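Local coordinates for protein L-asparagine oxygenase (PDB 2OG5) that catalyses the 3-hydroxylation of L-asparagine, using iron(II), 2-oxoglutarate and oxygen, to supply (2S,3S)-3-hydroxyasparagine for a calcium-dependent lipopeptide antibiotic, at residues 53-58 and 69-74; 97-102 and 207-212; 138-143 and 191-196; 143-148 and 154-159; 262-267 and 278-283. All coordinates share one frame; numbering follows the deposited sequence.

Contacts 1 to 4 run from an outer pair of helices into the jelly-roll; contact 5 lies across the chain's centre from contact 1, their centres about 40 Å apart. Contact 1 comes first along the chain; its second helix meets contacts 3 and 4 through Val69, and contact 3 also through the salt bridge from Arg73 NH2 to Asp142 OD1, 2.8 Å. Contacts 3 and 4 share Pro143 and strand 142-146, nested within the long loop that contact 2 closes. Contact 2 spans the two sheets and touches contact 3 through Leu207 and Leu194. Contact 5 follows, with Leu262 packed on Val212 of contact 2. Contacts 2 to 5 each bring a side chain within about 9 to 12 Å of the sodium ion in the metal site.

Contact 1: 53-58 and 69-74; sequences WKLATQ and VEAARN
Leu55 packs against Ala71 and Ala72 in a helical hairpin, in which the successive helices 42-58 and 66-76 lie side by side and run in opposite senses. One leucine rests on two consecutive alanines, and its two methyl branches divide the work. CD1 carries the tighter half of the contact: it stands 3.5 Å from Ala71 CB and is also 3.8 Å from the backbone nitrogen of Ala72. CD2 reaches the next residue, coming within 3.8 Å of Ala72 CA and 4.0 Å of Ala72 CB. The fork therefore straddles the step from Ala71 to Ala72. With CG held anti to the backbone nitrogen, chi1 179° directs the fork at the alanines, and these small residues let the backbones approach to 6.9 Å between Leu55 CA and Ala72 CA.

Farther out, helix 128-140 adds Ala131 and Met135 against Leu55. The second helix is tied to the body of the protein by Arg73, which forms a salt bridge with Asp142. On the first helix, the last turn is reinforced by Thr57, whose CG2 lies at the edge of the Trp53 ring, in its plane. The carbonyl oxygen Trp53 O is gripped from opposite faces of its plane: Thr57 N donates from one, and Thr57 OG1 donates from the other at 2.7 Å.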
# COMPACT_ATOMS: atom_id res chain seq x y z
N TRP A 53 17.87 2.12 13.38
CA TRP A 53 18.19 3.14 14.37
C TRP A 53 19.32 4.06 13.91
O TRP A 53 19.26 5.27 14.13
CB TRP A 53 18.53 2.52 15.73
CG TRP A 53 17.32 2.28 16.56
CD1 TRP A 53 16.81 1.07 16.93
CD2 TRP A 53 16.46 3.27 17.14
NE1 TRP A 53 15.68 1.24 17.70
CE2 TRP A 53 15.44 2.59 17.84
CE3 TRP A 53 16.45 4.67 17.12
CZ2 TRP A 53 14.42 3.26 18.52
CZ3 TRP A 53 15.43 5.34 17.80
CH2 TRP A 53 14.43 4.63 18.49
N LYS A 54 20.35 3.49 13.29
CA LYS A 54 21.46 4.27 12.76
C LYS A 54 20.97 5.26 11.69
O LYS A 54 21.35 6.43 11.69
CB LYS A 54 22.54 3.35 12.19
CG LYS A 54 23.80 4.06 11.71
CD LYS A 54 24.85 3.05 11.29
CE LYS A 54 26.00 3.70 10.51
NZ LYS A 54 26.58 2.78 9.48
N LEU A 55 20.13 4.78 10.78
CA LEU A 55 19.55 5.66 9.77
C LEU A 55 18.70 6.76 10.40
O LEU A 55 18.87 7.94 10.09
CB LEU A 55 18.69 4.84 8.79
CG LEU A 55 17.98 5.60 7.67
CD1 LEU A 55 18.94 6.33 6.76
CD2 LEU A 55 17.15 4.59 6.90
N ALA A 56 17.80 6.37 11.30
CA ALA A 56 16.87 7.30 11.93
C ALA A 56 17.57 8.40 12.74
O ALA A 56 17.10 9.54 12.78
CB ALA A 56 15.89 6.55 12.81
N THR A 57 18.68 8.05 13.39
CA THR A 57 19.35 8.99 14.31
C THR A 57 20.55 9.71 13.71
O THR A 57 20.88 10.81 14.16
CB THR A 57 19.81 8.28 15.60
OG1 THR A 57 20.76 7.25 15.28
CG2 THR A 57 18.62 7.69 16.35
N GLN A 58 21.21 9.12 12.71
CA GLN A 58 22.47 9.67 12.18
C GLN A 58 22.37 10.32 10.81
O GLN A 58 23.15 11.20 10.49
CB GLN A 58 23.58 8.61 12.16
CG GLN A 58 23.81 7.91 13.48
CD GLN A 58 25.11 7.10 13.51
OE1 GLN A 58 25.74 6.86 12.47
NE2 GLN A 58 25.52 6.68 14.70
N VAL A 69 16.52 9.80 1.53
CA VAL A 69 16.16 8.63 0.72
C VAL A 69 17.43 7.93 0.24
O VAL A 69 17.48 6.71 0.24
CB VAL A 69 15.23 8.98 -0.47
CG1 VAL A 69 14.86 7.74 -1.26
CG2 VAL A 69 13.94 9.63 0.03
N GLU A 70 18.46 8.69 -0.14
CA GLU A 70 19.75 8.10 -0.52
C GLU A 70 20.38 7.31 0.63
O GLU A 70 20.88 6.20 0.43
CB GLU A 70 20.71 9.19 -1.00
CG GLU A 70 22.06 8.69 -1.51
CD GLU A 70 22.98 9.81 -2.00
OE1 GLU A 70 22.56 10.99 -1.97
OE2 GLU A 70 24.14 9.52 -2.37
N ALA A 71 20.35 7.86 1.85
CA ALA A 71 20.85 7.13 3.02
C ALA A 71 20.05 5.84 3.23
O ALA A 71 20.61 4.79 3.57
CB ALA A 71 20.80 7.99 4.27
N ALA A 72 18.73 5.90 3.00
CA ALA A 72 17.87 4.73 3.13
C ALA A 72 18.24 3.67 2.09
O ALA A 72 18.28 2.48 2.39
CB ALA A 72 16.40 5.14 3.02
N ARG A 73 18.49 4.11 0.86
CA ARG A 73 18.90 3.19 -0.21
C ARG A 73 20.20 2.47 0.17
O ARG A 73 20.30 1.25 0.05
CB ARG A 73 19.09 3.96 -1.51
CG ARG A 73 19.38 3.10 -2.73
CD ARG A 73 19.46 3.94 -4.00
NE ARG A 73 18.14 4.52 -4.25
CZ ARG A 73 17.81 5.80 -4.14
NH1 ARG A 73 18.70 6.75 -3.82
NH2 ARG A 73 16.54 6.12 -4.36
N ASN A 74 21.18 3.23 0.63
CA ASN A 74 22.44 2.64 1.06
C ASN A 74 22.27 1.70 2.25
O ASN A 74 22.88 0.64 2.30
CB ASN A 74 23.45 3.75 1.37
CG ASN A 74 23.94 4.46 0.11
OD1 ASN A 74 24.13 5.69 0.11
ND2 ASN A 74 24.16 3.70 -0.96

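Contact 2: 97-102 and 207-212; sequences DGAIVL and LRTACV
The flat group at the centre is the peptide joining Asp97 to Gly98, and the side chain of Cys211 lies over one of its faces. Cys211 CB sits almost directly above the carbonyl carbon, 3.5 Å from Asp97 C, while Cys211 SG is displaced toward the amide end, 3.7 Å from Gly98 N. A first torsion of -173° sets the sulfur anti to its own backbone nitrogen and lays the CB-SG bond over the peptide. At the oxygen end of the same group, water 1 donates to Asp97 O at 2.8 Å and is hydrogen-bonded to Thr209 OG1 at 2.7 Å, so a single water joins loop and strand. Water 2 lies 2.7 Å from Asp97 OD1 and is only weakly bonded to Cys211 N, at 3.4 Å.

The polar ends are held by further partners: Asp97 OD1 forms a salt bridge with Arg214, and Thr209 OG1 is hydrogen-bonded to His294 NE2. Thr309 OG1, from the strand next to 207-211, is hydrogen-bonded to Asp97 O and Gly98 O. Cys211 is the N-cap of helix 212-215.

Strand 99-103 of the mixed sheet and strand 207-211 of the four-stranded antiparallel one face each other, as in the jelly-roll (double-stranded beta-helix) fold of this family, and meet here by packing and water. Thr209 lies about 4 Å, side chain to side chain, from the iron ligand His311.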
# COMPACT_ATOMS: atom_id res chain seq x y z
N ASP A 97 -1.62 -14.86 -4.02
CA ASP A 97 -2.35 -13.83 -3.29
C ASP A 97 -1.80 -12.42 -3.50
O ASP A 97 -2.37 -11.45 -3.01
CB ASP A 97 -2.37 -14.16 -1.81
CG ASP A 97 -3.12 -15.43 -1.53
OD1 ASP A 97 -4.34 -15.43 -1.79
OD2 ASP A 97 -2.49 -16.42 -1.09
N GLY A 98 -0.71 -12.31 -4.26
CA GLY A 98 -0.15 -11.01 -4.60
C GLY A 98 0.19 -10.15 -3.40
O GLY A 98 0.03 -8.93 -3.45
N ALA A 99 0.67 -10.78 -2.33
CA ALA A 99 0.95 -10.09 -1.09
C ALA A 99 1.94 -10.87 -0.25
O ALA A 99 2.03 -12.09 -0.35
CB ALA A 99 -0.35 -9.87 -0.30
N ILE A 100 2.69 -10.15 0.58
CA ILE A 100 3.61 -10.76 1.52
C ILE A 100 3.49 -10.03 2.85
O ILE A 100 3.19 -8.83 2.87
CB ILE A 100 5.08 -10.75 0.98
CG1 ILE A 100 6.04 -11.44 1.96
CG2 ILE A 100 5.57 -9.34 0.70
CD1 ILE A 100 7.40 -11.76 1.31
N VAL A 101 3.68 -10.74 3.96
CA VAL A 101 3.79 -10.09 5.26
C VAL A 101 5.11 -10.49 5.90
O VAL A 101 5.48 -11.65 5.87
CB VAL A 101 2.60 -10.43 6.16
CG1 VAL A 101 2.74 -9.71 7.50
CG2 VAL A 101 1.32 -10.02 5.48
N LEU A 102 5.85 -9.49 6.39
CA LEU A 102 7.08 -9.71 7.15
C LEU A 102 6.76 -9.37 8.60
O LEU A 102 6.10 -8.37 8.86
CB LEU A 102 8.21 -8.80 6.64
CG LEU A 102 9.02 -9.19 5.40
CD1 LEU A 102 8.16 -9.59 4.26
CD2 LEU A 102 9.92 -8.01 5.04
N LEU A 207 -7.01 -5.72 7.67
CA LEU A 207 -6.69 -5.47 6.27
C LEU A 207 -7.22 -6.65 5.47
O LEU A 207 -7.02 -7.80 5.84
CB LEU A 207 -5.18 -5.40 6.09
CG LEU A 207 -4.62 -5.31 4.66
CD1 LEU A 207 -5.00 -4.00 4.01
CD2 LEU A 207 -3.11 -5.50 4.71
N ARG A 208 -7.88 -6.35 4.35
CA ARG A 208 -8.33 -7.40 3.44
C ARG A 208 -7.62 -7.24 2.10
O ARG A 208 -7.57 -6.13 1.56
CB ARG A 208 -9.85 -7.33 3.22
CG ARG A 208 -10.69 -7.43 4.51
CD ARG A 208 -12.12 -7.80 4.16
NE ARG A 208 -12.27 -9.23 3.86
CZ ARG A 208 -13.26 -9.75 3.13
NH1 ARG A 208 -14.19 -8.99 2.59
NH2 ARG A 208 -13.31 -11.06 2.94
N THR A 209 -7.06 -8.33 1.59
CA THR A 209 -6.42 -8.31 0.26
C THR A 209 -7.02 -9.41 -0.62
O THR A 209 -7.23 -10.52 -0.15
CB THR A 209 -4.88 -8.47 0.36
OG1 THR A 209 -4.55 -9.73 0.95
CG2 THR A 209 -4.27 -7.34 1.19
N ALA A 210 -7.30 -9.09 -1.88
CA ALA A 210 -7.84 -10.09 -2.81
C ALA A 210 -7.14 -9.99 -4.16
O ALA A 210 -7.06 -8.92 -4.75
CB ALA A 210 -9.32 -9.90 -2.99
N CYS A 211 -6.65 -11.12 -4.65
CA CYS A 211 -5.81 -11.15 -5.85
C CYS A 211 -6.60 -11.66 -7.03
O CYS A 211 -7.34 -12.65 -6.93
CB CYS A 211 -4.59 -12.04 -5.59
SG CYS A 211 -3.35 -12.04 -6.90
N VAL A 212 -6.44 -10.99 -8.17
CA VAL A 212 -7.07 -11.41 -9.42
C VAL A 212 -6.69 -12.86 -9.78
O VAL A 212 -7.47 -13.55 -10.45
CB VAL A 212 -6.73 -10.46 -10.59
CG1 VAL A 212 -5.27 -10.58 -10.99
CG2 VAL A 212 -7.65 -10.73 -11.79
O HOH W 1 -4.52 -11.30 -1.26
O HOH W 2 -6.13 -13.41 -2.17

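Contact 3: 138-143 and 191-196; sequences CGLGDP and FVMLLC
The torsions of Leu140 and Met193 bring Leu140 CD1 and Met193 SD together beside the Phe191 ring. Leu140 has chi1 -77° and chi2 170°, an extended form that carries CD1 away from the end of its helix toward strand 191-196. Met193 leaves the strand with CG beside its backbone nitrogen (chi1 -57°); this and an anti chi2 carry SD out to the leucine methyl, and the last torsion then turns only CE.

One methyl thus does the touching on the helix side. Leu140 CD1 is 4.3 Å from Phe191 CD2, approaching the ring obliquely near its rim, and it is equally 4.3 Å from Met193 SD. Phe191 and Met193 stand two residues apart in the strand, so their side chains emerge on the same side and receive the methyl jointly. The distances are those of loose apolar contact, and the backbones stay well separated, 8.4 Å between Leu140 CA and Phe191 CA. All three residues are buried. The Met193 side chain is about 6 Å from that of Arg329, which binds L-asparagine.

Leu140 closes helix 128-140; Gly141 follows with a positive phi as the chain enters strand 142-146. The helix covers one face of the mixed sheet of the jelly-roll here: Leu140 packs on Ile303 of strand 301-305 and Val332 of strand 326-333, the neighbours of 191-196, and Met193 on Thr136 and Ala137 of the helix.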
# COMPACT_ATOMS: atom_id res chain seq x y z
N CYS A 138 13.28 1.35 -1.30
CA CYS A 138 14.47 1.41 -2.14
C CYS A 138 14.98 0.03 -2.56
O CYS A 138 15.70 -0.09 -3.56
CB CYS A 138 15.58 2.19 -1.43
SG CYS A 138 15.29 3.94 -1.30
N GLY A 139 14.65 -1.02 -1.80
CA GLY A 139 14.94 -2.38 -2.19
C GLY A 139 14.04 -2.92 -3.29
O GLY A 139 14.49 -3.68 -4.16
N LEU A 140 12.76 -2.55 -3.26
CA LEU A 140 11.79 -3.03 -4.25
C LEU A 140 11.74 -2.17 -5.51
O LEU A 140 11.25 -2.60 -6.55
CB LEU A 140 10.39 -3.10 -3.63
CG LEU A 140 10.14 -4.30 -2.73
CD1 LEU A 140 8.81 -4.12 -1.99
CD2 LEU A 140 10.14 -5.59 -3.54
N GLY A 141 12.22 -0.93 -5.41
CA GLY A 141 12.14 0.02 -6.51
C GLY A 141 12.57 1.36 -5.94
O GLY A 141 13.73 1.50 -5.56
N ASP A 142 11.66 2.32 -5.89
CA ASP A 142 11.88 3.59 -5.19
C ASP A 142 10.58 4.02 -4.55
O ASP A 142 9.50 3.67 -5.02
CB ASP A 142 12.32 4.67 -6.17
CG ASP A 142 13.72 4.42 -6.69
OD1 ASP A 142 14.69 4.65 -5.92
OD2 ASP A 142 13.87 3.97 -7.84
N PRO A 143 10.66 4.79 -3.46
CA PRO A 143 9.43 5.32 -2.91
C PRO A 143 8.88 6.42 -3.80
O PRO A 143 9.62 7.03 -4.56
CB PRO A 143 9.87 5.89 -1.56
CG PRO A 143 11.30 6.30 -1.80
CD PRO A 143 11.86 5.25 -2.73
N PHE A 191 3.67 -1.23 -5.64
CA PHE A 191 3.42 -1.88 -4.34
C PHE A 191 2.92 -0.85 -3.34
O PHE A 191 3.34 0.31 -3.38
CB PHE A 191 4.68 -2.55 -3.77
CG PHE A 191 5.27 -3.59 -4.67
CD1 PHE A 191 4.74 -4.87 -4.73
CD2 PHE A 191 6.38 -3.29 -5.43
CE1 PHE A 191 5.29 -5.81 -5.57
CE2 PHE A 191 6.94 -4.25 -6.27
CZ PHE A 191 6.38 -5.50 -6.35
N VAL A 192 2.05 -1.31 -2.43
CA VAL A 192 1.64 -0.52 -1.27
C VAL A 192 2.13 -1.24 -0.03
O VAL A 192 1.84 -2.43 0.15
CB VAL A 192 0.11 -0.39 -1.20
CG1 VAL A 192 -0.31 0.41 0.05
CG2 VAL A 192 -0.42 0.29 -2.47
N MET A 193 2.91 -0.54 0.79
CA MET A 193 3.47 -1.09 2.02
C MET A 193 2.80 -0.48 3.22
O MET A 193 2.67 0.75 3.30
CB MET A 193 4.98 -0.82 2.08
CG MET A 193 5.72 -1.37 0.89
SD MET A 193 7.51 -1.36 1.11
CE MET A 193 7.79 0.38 1.22
N LEU A 194 2.38 -1.33 4.16
CA LEU A 194 1.73 -0.91 5.39
C LEU A 194 2.49 -1.48 6.58
O LEU A 194 2.50 -2.70 6.78
CB LEU A 194 0.30 -1.43 5.40
CG LEU A 194 -0.63 -0.86 4.33
CD1 LEU A 194 -1.92 -1.68 4.27
CD2 LEU A 194 -0.91 0.60 4.63
N LEU A 195 3.13 -0.60 7.35
CA LEU A 195 3.86 -1.00 8.55
C LEU A 195 3.00 -0.71 9.77
O LEU A 195 2.56 0.43 9.97
CB LEU A 195 5.18 -0.23 8.67
CG LEU A 195 6.05 -0.46 9.90
CD1 LEU A 195 6.56 -1.91 9.97
CD2 LEU A 195 7.19 0.54 9.94
N CYS A 196 2.76 -1.73 10.59
CA CYS A 196 1.92 -1.55 11.77
C CYS A 196 2.75 -1.05 12.95
O CYS A 196 3.72 -1.69 13.36
CB CYS A 196 1.24 -2.86 12.14
SG CYS A 196 0.23 -2.74 13.63

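Contact 4: 143-148 and 154-159; sequences PGAFLP and LVQDVV
Leu154 opens the second segment against Pro143, Gly144 and Ala145, beside the mixed sheet of the jelly-roll, where strands 142-146 and 156-158 both pair antiparallel with strand 326-333. Its two branches part: CD1 meets Pro143 CG at 4.2 Å, whereas CD2 lies along the backbone, 3.9 Å from Gly144 C and 4.0 Å from Ala145 CB. The backbones themselves are joined through water 3, which donates to both Gly144 O and Leu154 O, each at 2.8 Å. One water thus bridges the two carbonyls, and Leu154 O has Thr330 OG1 as a second donor. Val69 of helix 66-76 and Leu134 of helix 128-140 cover this apolar end, both touching Pro143 and Leu154.

Two residues on, Gln156 returns toward the first strand. Its chain is extended beyond CG (chi2 177°), which places NE2 3.9 Å from Ala145 CB. The amide is held at both ends: OE1 accepts from Arg329 NH2, and NE2 donates to Ala153 O as well as to a water. This fixes the flip of the amide and makes Gln156 a second-shell partner of Arg329, a residue that binds L-asparagine. That water, water 4, lies at the edge of the Phe146 ring and accepts two N-H groups, from Phe146 N at 2.9 Å and from Gln156 NE2 at 3.0 Å.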
# COMPACT_ATOMS: atom_id res chain seq x y z
N PRO A 143 10.66 4.79 -3.46
CA PRO A 143 9.43 5.32 -2.91
C PRO A 143 8.88 6.42 -3.80
O PRO A 143 9.62 7.03 -4.56
CB PRO A 143 9.87 5.89 -1.56
CG PRO A 143 11.30 6.30 -1.80
CD PRO A 143 11.86 5.25 -2.73
N GLY A 144 7.59 6.67 -3.67
CA GLY A 144 6.95 7.75 -4.39
C GLY A 144 5.68 8.19 -3.69
O GLY A 144 5.10 7.46 -2.89
N ALA A 145 5.24 9.40 -4.00
CA ALA A 145 3.97 9.91 -3.49
C ALA A 145 3.41 10.93 -4.46
O ALA A 145 4.07 11.31 -5.41
CB ALA A 145 4.13 10.51 -2.11
N PHE A 146 2.16 11.33 -4.21
CA PHE A 146 1.42 12.18 -5.14
C PHE A 146 1.10 13.48 -4.44
O PHE A 146 0.57 13.48 -3.34
CB PHE A 146 0.13 11.47 -5.57
CG PHE A 146 0.39 10.14 -6.20
CD1 PHE A 146 0.57 10.03 -7.56
CD2 PHE A 146 0.55 9.00 -5.40
CE1 PHE A 146 0.85 8.80 -8.14
CE2 PHE A 146 0.84 7.77 -5.98
CZ PHE A 146 0.99 7.67 -7.35
N LEU A 147 1.42 14.60 -5.09
CA LEU A 147 1.29 15.91 -4.43
C LEU A 147 -0.12 16.16 -3.85
O LEU A 147 -0.26 16.67 -2.73
CB LEU A 147 1.71 17.01 -5.40
CG LEU A 147 1.73 18.43 -4.82
CD1 LEU A 147 2.59 18.50 -3.55
CD2 LEU A 147 2.19 19.46 -5.84
N PRO A 148 -1.18 15.81 -4.60
CA PRO A 148 -2.53 16.04 -4.07
C PRO A 148 -3.04 15.11 -2.97
O PRO A 148 -4.17 15.30 -2.48
CB PRO A 148 -3.43 15.88 -5.31
CG PRO A 148 -2.53 16.02 -6.45
CD PRO A 148 -1.26 15.38 -6.00
N LEU A 154 6.25 10.96 1.70
CA LEU A 154 6.63 9.58 1.40
C LEU A 154 6.14 8.57 2.42
O LEU A 154 5.95 7.41 2.09
CB LEU A 154 8.14 9.43 1.25
CG LEU A 154 8.75 10.28 0.13
CD1 LEU A 154 10.24 9.96 0.00
CD2 LEU A 154 8.04 10.08 -1.19
N VAL A 155 5.95 9.02 3.67
CA VAL A 155 5.51 8.15 4.75
C VAL A 155 4.24 8.74 5.35
O VAL A 155 4.28 9.82 5.97
CB VAL A 155 6.61 7.96 5.81
CG1 VAL A 155 6.11 7.07 6.93
CG2 VAL A 155 7.90 7.40 5.18
N GLN A 156 3.12 8.03 5.19
CA GLN A 156 1.79 8.58 5.50
C GLN A 156 1.13 7.77 6.60
O GLN A 156 1.22 6.54 6.62
CB GLN A 156 0.92 8.56 4.23
CG GLN A 156 1.61 9.23 3.04
CD GLN A 156 0.84 9.18 1.74
OE1 GLN A 156 -0.29 8.69 1.67
NE2 GLN A 156 1.48 9.68 0.68
N ASP A 157 0.44 8.45 7.50
CA ASP A 157 -0.23 7.78 8.61
C ASP A 157 -1.59 7.26 8.20
O ASP A 157 -2.34 7.93 7.46
CB ASP A 157 -0.39 8.72 9.81
CG ASP A 157 0.93 9.09 10.44
OD1 ASP A 157 1.80 8.22 10.60
OD2 ASP A 157 1.11 10.27 10.83
N VAL A 158 -1.91 6.06 8.68
CA VAL A 158 -3.25 5.50 8.54
C VAL A 158 -3.82 5.42 9.96
O VAL A 158 -3.45 4.53 10.74
CB VAL A 158 -3.22 4.14 7.85
CG1 VAL A 158 -4.63 3.61 7.62
CG2 VAL A 158 -2.47 4.24 6.51
N VAL A 159 -4.68 6.39 10.31
CA VAL A 159 -5.20 6.56 11.67
C VAL A 159 -6.62 7.10 11.59
O VAL A 159 -6.92 7.91 10.71
CB VAL A 159 -4.34 7.53 12.52
CG1 VAL A 159 -2.93 6.97 12.72
CG2 VAL A 159 -4.26 8.92 11.86
O HOH W 3 4.41 6.93 -0.22
O HOH W 4 0.45 10.52 -2.01

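Contact 5: 262-267 and 278-283; sequences LRVDLA and EALREL
Val264 meets Leu280 from a less usual side-chain position: chi1 of 72° wedges CG1 between the backbone nitrogen and the carbonyl carbon, leaving CG2 anti to that nitrogen. It is CG2 that makes the contact, 4.0 Å from Leu280 CD2, and the two side chains lie alongside each other, pointing opposite ways. Leu266 comes at the same branch from farther along the loop, its CD2 being 4.2 Å from Leu280 CD2. The same Leu266 CD2 methyl also rests 4.0 Å from the carbonyl oxygen Leu280 O. One leucine of helix 274-290 is therefore held by two residues of a segment that has no regular structure where it touches.

The turn past Val264 is shaped by Asp265, whose OD1 accepts from Ala267 N at 2.9 Å with an N-H...O angle of 142°. Asp265 OD1 also receives the next amide, Ala268 N. The loop is also bonded through backbone to Phe178 of strand 176-179, by Leu266, and to Asn180, by Val264.

An Asx turn thus shapes a loop that joins a helix to the strand that carries His179, an iron ligand of the jelly-roll active site about 6 Å from Leu266, side chain to side chain.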
# COMPACT_ATOMS: atom_id res chain seq x y z
N LEU A 262 -4.83 -5.82 -13.04
CA LEU A 262 -6.13 -5.15 -13.05
C LEU A 262 -6.08 -3.72 -12.51
O LEU A 262 -5.12 -3.32 -11.87
CB LEU A 262 -7.19 -5.96 -12.32
CG LEU A 262 -7.32 -5.83 -10.81
CD1 LEU A 262 -8.55 -6.62 -10.36
CD2 LEU A 262 -6.05 -6.32 -10.10
N ARG A 263 -7.14 -2.98 -12.81
CA ARG A 263 -7.26 -1.59 -12.42
C ARG A 263 -8.73 -1.34 -12.10
O ARG A 263 -9.57 -1.25 -13.00
CB ARG A 263 -6.78 -0.71 -13.58
CG ARG A 263 -6.76 0.77 -13.28
CD ARG A 263 -6.09 1.52 -14.41
NE ARG A 263 -7.03 1.84 -15.48
CZ ARG A 263 -7.58 3.04 -15.68
NH1 ARG A 263 -7.33 4.07 -14.88
NH2 ARG A 263 -8.40 3.21 -16.70
N VAL A 264 -9.05 -1.29 -10.81
CA VAL A 264 -10.44 -1.12 -10.39
C VAL A 264 -10.53 -0.51 -9.00
O VAL A 264 -9.65 -0.71 -8.16
CB VAL A 264 -11.20 -2.48 -10.43
CG1 VAL A 264 -10.76 -3.41 -9.30
CG2 VAL A 264 -12.73 -2.26 -10.40
N ASP A 265 -11.59 0.25 -8.77
CA ASP A 265 -11.92 0.75 -7.44
C ASP A 265 -13.42 0.56 -7.30
O ASP A 265 -14.18 1.19 -8.03
CB ASP A 265 -11.53 2.23 -7.33
CG ASP A 265 -11.79 2.80 -5.95
OD1 ASP A 265 -12.79 2.44 -5.32
OD2 ASP A 265 -10.97 3.64 -5.50
N LEU A 266 -13.84 -0.35 -6.43
CA LEU A 266 -15.27 -0.69 -6.36
C LEU A 266 -16.13 0.47 -5.84
O LEU A 266 -17.35 0.45 -6.02
CB LEU A 266 -15.51 -1.99 -5.59
CG LEU A 266 -15.09 -3.24 -6.39
CD1 LEU A 266 -15.11 -4.46 -5.50
CD2 LEU A 266 -15.99 -3.47 -7.59
N ALA A 267 -15.50 1.49 -5.26
CA ALA A 267 -16.20 2.70 -4.84
C ALA A 267 -16.27 3.75 -5.95
O ALA A 267 -17.29 4.42 -6.09
CB ALA A 267 -15.54 3.31 -3.61
N GLU A 278 -22.92 -5.77 -14.11
CA GLU A 278 -23.00 -7.16 -13.65
C GLU A 278 -21.62 -7.72 -13.34
O GLU A 278 -21.44 -8.43 -12.35
CB GLU A 278 -23.71 -8.05 -14.67
CG GLU A 278 -23.96 -9.49 -14.19
CD GLU A 278 -24.74 -10.32 -15.19
OE1 GLU A 278 -25.97 -10.13 -15.29
OE2 GLU A 278 -24.12 -11.17 -15.87
N ALA A 279 -20.65 -7.42 -14.21
CA ALA A 279 -19.26 -7.89 -14.07
C ALA A 279 -18.63 -7.40 -12.77
O ALA A 279 -17.95 -8.16 -12.07
CB ALA A 279 -18.42 -7.46 -15.26
N LEU A 280 -18.86 -6.13 -12.45
CA LEU A 280 -18.35 -5.57 -11.18
C LEU A 280 -18.98 -6.22 -9.96
O LEU A 280 -18.31 -6.43 -8.95
CB LEU A 280 -18.58 -4.06 -11.12
CG LEU A 280 -17.74 -3.21 -12.07
CD1 LEU A 280 -18.14 -1.75 -11.94
CD2 LEU A 280 -16.24 -3.38 -11.83
N ARG A 281 -20.28 -6.53 -10.04
CA ARG A 281 -20.95 -7.21 -8.95
C ARG A 281 -20.37 -8.61 -8.74
O ARG A 281 -20.11 -9.00 -7.61
CB ARG A 281 -22.46 -7.27 -9.19
CG ARG A 281 -23.15 -5.92 -8.99
CD ARG A 281 -24.66 -6.05 -8.94
NE ARG A 281 -25.23 -6.47 -10.21
CZ ARG A 281 -25.65 -5.64 -11.17
NH1 ARG A 281 -25.57 -4.32 -11.04
NH2 ARG A 281 -26.16 -6.16 -12.28
N GLU A 282 -20.13 -9.34 -9.83
CA GLU A 282 -19.56 -10.68 -9.70
C GLU A 282 -18.11 -10.62 -9.21
O GLU A 282 -17.69 -11.46 -8.40
CB GLU A 282 -19.63 -11.47 -11.02
CG GLU A 282 -19.32 -12.96 -10.81
CD GLU A 282 -19.27 -13.78 -12.08
OE1 GLU A 282 -19.89 -13.38 -13.09
OE2 GLU A 282 -18.61 -14.85 -12.06
N LEU A 283 -17.35 -9.65 -9.70
CA LEU A 283 -15.97 -9.47 -9.26
C LEU A 283 -15.91 -9.19 -7.77
O LEU A 283 -15.13 -9.83 -7.05
CB LEU A 283 -15.33 -8.34 -10.06
CG LEU A 283 -13.83 -8.10 -9.83
CD1 LEU A 283 -13.02 -9.31 -10.27
CD2 LEU A 283 -13.38 -6.84 -10.57